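PDB 2QC3: malonyl CoA-acyl carrier protein transacylase from Mycobacterium tuberculosis, which transfers the malonyl group from malonyl-CoA to holo acyl carrier protein, supplying malonyl-ACP for fatty acid biosynthesis. Local coordinates for residues A[207-218]-A[231-242]. Residues are numbered along the deposited sequence; the frame is centred on the assembly and turned at random.
Sequences AAAAANIATADP and VTSAAAAMDTLV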
loop_
_atom_site.group_PDB
_atom_site.type_symbol
_atom_site.label_atom_id
_atom_site.label_comp_id
_atom_site.label_asym_id
_atom_site.label_seq_id
_atom_site.Cartn_x
_atom_site.Cartn_y
_atom_site.Cartn_z
ATOM N N ALA A 207 -16.353 3.609 3.736
ATOM C CA ALA A 207 -17.245 2.459 3.839
ATOM C C ALA A 207 -18.384 2.539 2.824
ATOM O O ALA A 207 -18.730 1.541 2.196
ATOM C CB ALA A 207 -17.805 2.354 5.261
ATOM N N ALA A 208 -18.959 3.726 2.657
ATOM C CA ALA A 208 -20.062 3.909 1.712
ATOM C C ALA A 208 -19.595 3.677 0.280
ATOM O O ALA A 208 -20.275 3.019 -0.506
ATOM C CB ALA A 208 -20.649 5.305 1.853
ATOM N N ALA A 209 -18.431 4.220 -0.058
ATOM C CA ALA A 209 -17.886 4.050 -1.401
ATOM C C ALA A 209 -17.670 2.566 -1.709
ATOM O O ALA A 209 -18.066 2.076 -2.768
ATOM C CB ALA A 209 -16.567 4.814 -1.533
ATOM N N ALA A 210 -17.041 1.853 -0.781
ATOM C CA ALA A 210 -16.774 0.428 -0.966
ATOM C C ALA A 210 -18.049 -0.409 -1.133
ATOM O O ALA A 210 -18.100 -1.302 -1.973
ATOM C CB ALA A 210 -15.956 -0.106 0.209
ATOM N N ALA A 211 -19.077 -0.107 -0.343
ATOM C CA ALA A 211 -20.337 -0.856 -0.396
ATOM C C ALA A 211 -21.116 -0.718 -1.708
ATOM O O ALA A 211 -22.029 -1.504 -1.977
ATOM C CB ALA A 211 -21.229 -0.454 0.784
ATOM N N ASN A 212 -20.754 0.270 -2.522
ATOM C CA ASN A 212 -21.424 0.503 -3.798
ATOM C C ASN A 212 -20.652 -0.021 -5.006
ATOM O O ASN A 212 -21.146 0.019 -6.132
ATOM C CB ASN A 212 -21.682 1.999 -3.977
ATOM C CG ASN A 212 -22.889 2.473 -3.201
ATOM O OD1 ASN A 212 -24.029 2.230 -3.600
ATOM N ND2 ASN A 212 -22.648 3.136 -2.077
ATOM N N ILE A 213 -19.440 -0.502 -4.770
ATOM C CA ILE A 213 -18.601 -1.025 -5.843
ATOM C C ILE A 213 -18.920 -2.489 -6.129
ATOM O O ILE A 213 -19.187 -3.257 -5.211
ATOM C CB ILE A 213 -17.102 -0.917 -5.463
ATOM C CG1 ILE A 213 -16.709 0.553 -5.327
ATOM C CG2 ILE A 213 -16.238 -1.606 -6.505
ATOM C CD1 ILE A 213 -15.320 0.752 -4.736
ATOM N N ALA A 214 -18.888 -2.869 -7.404
ATOM C CA ALA A 214 -19.139 -4.252 -7.796
ATOM C C ALA A 214 -17.891 -5.068 -7.461
ATOM O O ALA A 214 -16.776 -4.681 -7.810
ATOM C CB ALA A 214 -19.435 -4.337 -9.301
ATOM N N THR A 215 -18.079 -6.194 -6.787
ATOM C CA THR A 215 -16.955 -7.035 -6.402
ATOM C C THR A 215 -17.097 -8.478 -6.865
ATOM O O THR A 215 -18.139 -8.889 -7.371
ATOM C CB THR A 215 -16.780 -7.048 -4.872
ATOM O OG1 THR A 215 -17.942 -7.630 -4.267
ATOM C CG2 THR A 215 -16.591 -5.627 -4.342
ATOM N N ALA A 216 -16.026 -9.241 -6.688
ATOM C CA ALA A 216 -16.003 -10.649 -7.059
ATOM C C ALA A 216 -15.031 -11.359 -6.129
ATOM O O ALA A 216 -14.133 -10.730 -5.565
ATOM C CB ALA A 216 -15.557 -10.802 -8.502
ATOM N N ASP A 217 -15.217 -12.661 -5.948
ATOM C CA ASP A 217 -14.321 -13.423 -5.088
ATOM C C ASP A 217 -12.950 -13.341 -5.740
ATOM O O ASP A 217 -12.843 -13.323 -6.959
ATOM C CB ASP A 217 -14.789 -14.880 -4.983
ATOM C CG ASP A 217 -15.981 -15.043 -4.048
ATOM O OD1 ASP A 217 -16.619 -16.118 -4.063
ATOM O OD2 ASP A 217 -16.270 -14.097 -3.289
ATOM N N PRO A 218 -11.884 -13.266 -4.935
ATOM C CA PRO A 218 -10.540 -13.181 -5.510
ATOM C C PRO A 218 -10.183 -14.362 -6.403
ATOM O O PRO A 218 -10.520 -15.508 -6.103
ATOM C CB PRO A 218 -9.640 -13.079 -4.272
ATOM C CG PRO A 218 -10.424 -13.784 -3.215
ATOM C CD PRO A 218 -11.827 -13.296 -3.464
ATOM N N VAL A 231 -7.988 -13.462 2.415
ATOM C CA VAL A 231 -9.410 -13.145 2.436
ATOM C C VAL A 231 -9.906 -13.902 1.217
ATOM O O VAL A 231 -9.500 -13.622 0.091
ATOM C CB VAL A 231 -9.679 -11.632 2.282
ATOM C CG1 VAL A 231 -9.441 -10.933 3.617
ATOM C CG2 VAL A 231 -8.769 -11.038 1.211
ATOM N N THR A 232 -10.775 -14.876 1.455
ATOM C CA THR A 232 -11.281 -15.748 0.405
ATOM C C THR A 232 -12.586 -15.373 -0.284
ATOM O O THR A 232 -12.954 -15.991 -1.286
ATOM C CB THR A 232 -11.423 -17.168 0.958
ATOM O OG1 THR A 232 -12.355 -17.159 2.047
ATOM C CG2 THR A 232 -10.071 -17.665 1.471
ATOM N N SER A 233 -13.300 -14.387 0.247
ATOM C CA SER A 233 -14.556 -13.976 -0.369
ATOM C C SER A 233 -14.583 -12.474 -0.591
ATOM O O SER A 233 -13.940 -11.719 0.137
ATOM C CB SER A 233 -15.749 -14.377 0.508
ATOM O OG SER A 233 -15.799 -13.600 1.691
ATOM N N ALA A 234 -15.334 -12.049 -1.602
ATOM C CA ALA A 234 -15.464 -10.636 -1.922
ATOM C C ALA A 234 -15.863 -9.844 -0.681
ATOM O O ALA A 234 -15.240 -8.833 -0.347
ATOM C CB ALA A 234 -16.513 -10.448 -3.014
ATOM N N ALA A 235 -16.902 -10.317 0.002
ATOM C CA ALA A 235 -17.405 -9.647 1.193
ATOM C C ALA A 235 -16.353 -9.563 2.292
ATOM O O ALA A 235 -16.156 -8.504 2.889
ATOM C CB ALA A 235 -18.651 -10.364 1.713
ATOM N N ALA A 236 -15.687 -10.679 2.567
ATOM C CA ALA A 236 -14.665 -10.692 3.607
ATOM C C ALA A 236 -13.556 -9.715 3.252
ATOM O O ALA A 236 -13.110 -8.935 4.089
ATOM C CB ALA A 236 -14.096 -12.099 3.778
ATOM N N ALA A 237 -13.112 -9.757 2.001
ATOM C CA ALA A 237 -12.049 -8.869 1.548
ATOM C C ALA A 237 -12.433 -7.393 1.685
ATOM O O ALA A 237 -11.665 -6.594 2.223
ATOM C CB ALA A 237 -11.701 -9.174 0.098
ATOM N N MET A 238 -13.620 -7.026 1.211
ATOM C CA MET A 238 -14.030 -5.626 1.287
ATOM C C MET A 238 -14.243 -5.141 2.715
ATOM O O MET A 238 -13.825 -4.035 3.058
ATOM C CB MET A 238 -15.291 -5.386 0.450
ATOM C CG MET A 238 -15.088 -5.661 -1.031
ATOM S SD MET A 238 -13.634 -4.816 -1.716
ATOM C CE MET A 238 -14.266 -3.119 -1.845
ATOM N N ASP A 239 -14.883 -5.962 3.544
ATOM C CA ASP A 239 -15.115 -5.592 4.938
ATOM C C ASP A 239 -13.777 -5.368 5.636
ATOM O O ASP A 239 -13.618 -4.438 6.420
ATOM C CB ASP A 239 -15.895 -6.690 5.675
ATOM C CG ASP A 239 -17.350 -6.764 5.246
ATOM O OD1 ASP A 239 -17.836 -5.798 4.622
ATOM O OD2 ASP A 239 -18.013 -7.780 5.544
ATOM N N THR A 240 -12.813 -6.232 5.346
ATOM C CA THR A 240 -11.494 -6.112 5.944
ATOM C C THR A 240 -10.775 -4.869 5.434
ATOM O O THR A 240 -10.098 -4.181 6.201
ATOM C CB THR A 240 -10.653 -7.363 5.652
ATOM O OG1 THR A 240 -11.267 -8.490 6.286
ATOM C CG2 THR A 240 -9.229 -7.202 6.172
ATOM N N LEU A 241 -10.927 -4.584 4.142
ATOM C CA LEU A 241 -10.305 -3.407 3.539
ATOM C C LEU A 241 -10.812 -2.128 4.209
ATOM O O LEU A 241 -10.030 -1.244 4.550
ATOM C CB LEU A 241 -10.603 -3.356 2.035
ATOM C CG LEU A 241 -10.206 -2.074 1.286
ATOM C CD1 LEU A 241 -8.718 -1.834 1.402
ATOM C CD2 LEU A 241 -10.605 -2.180 -0.165
ATOM N N VAL A 242 -12.125 -2.036 4.408
ATOM C CA VAL A 242 -12.704 -0.856 5.037
ATOM C C VAL A 242 -12.174 -0.721 6.459
ATOM O O VAL A 242 -11.716 0.343 6.875
ATOM C CB VAL A 242 -14.240 -0.952 5.072
ATOM C CG1 VAL A 242 -14.825 0.258 5.794
ATOM C CG2 VAL A 242 -14.777 -1.030 3.653
HETATM O O HOH W 1 -15.590 -18.003 -1.499
#
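Val231 meets Pro218 through its backbone: the carbonyl O of Val231 lies 3.4 Å from Pro218 CG, while the neighbouring edge atom of the proline ring, CD, packs against the carbonyl of Thr232. A water donating weakly to both Thr232 O and Asp217 OD1 bridges the two. Ser233 then takes the N-cap position of helix 234-243. Ser233 OG, held between the backbone N and the carbonyl carbon, accepts from Ala236 N at 3.1 Å. Asp217 reaches across to the same helix start: Ala234 N donates to Asp217 OD2 over 2.8 Å, a nearly straight bond (165° at the hydrogen) that arrives on the anti side of the carboxylate, 21° out of its plane. Two first-turn amides are thus held by side chains, one local and one from 207-218, and the carboxylate probably also gains from the positive end of the helix dipole. The methyl of Ala234 faces the incoming loop, with Thr215 OG1 at 3.4 Å from Ala234 CB and Ala216 O close by.

In this acyltransferase domain, of the FabD family, helices 203-211 and 234-243 run nearly antiparallel; their short axes here make 163° and approach to 10.1 Å. Residues 212-218 continue onward from the first helix, past the second toward its N-terminus; Ala216 makes a backbone hydrogen bond with Val104, which the Pro218 side chain touches.

Met238 touches both the loop and the helix of 207-218. Met238 CG meets Thr215 CG2 at 3.6 Å, the two side chains tip to tip, while bends at chi2 and chi3 bring Met238 CE to Ala210 CB at 4.0 Å; Tyr99 of helix 94-101 touches Met238 as well. One turn on, Val242 divides its branches: Val242 CG1, anti to the backbone N, packs on Ala207 CB (3.7 Å), and CG2 on Ala210 CB.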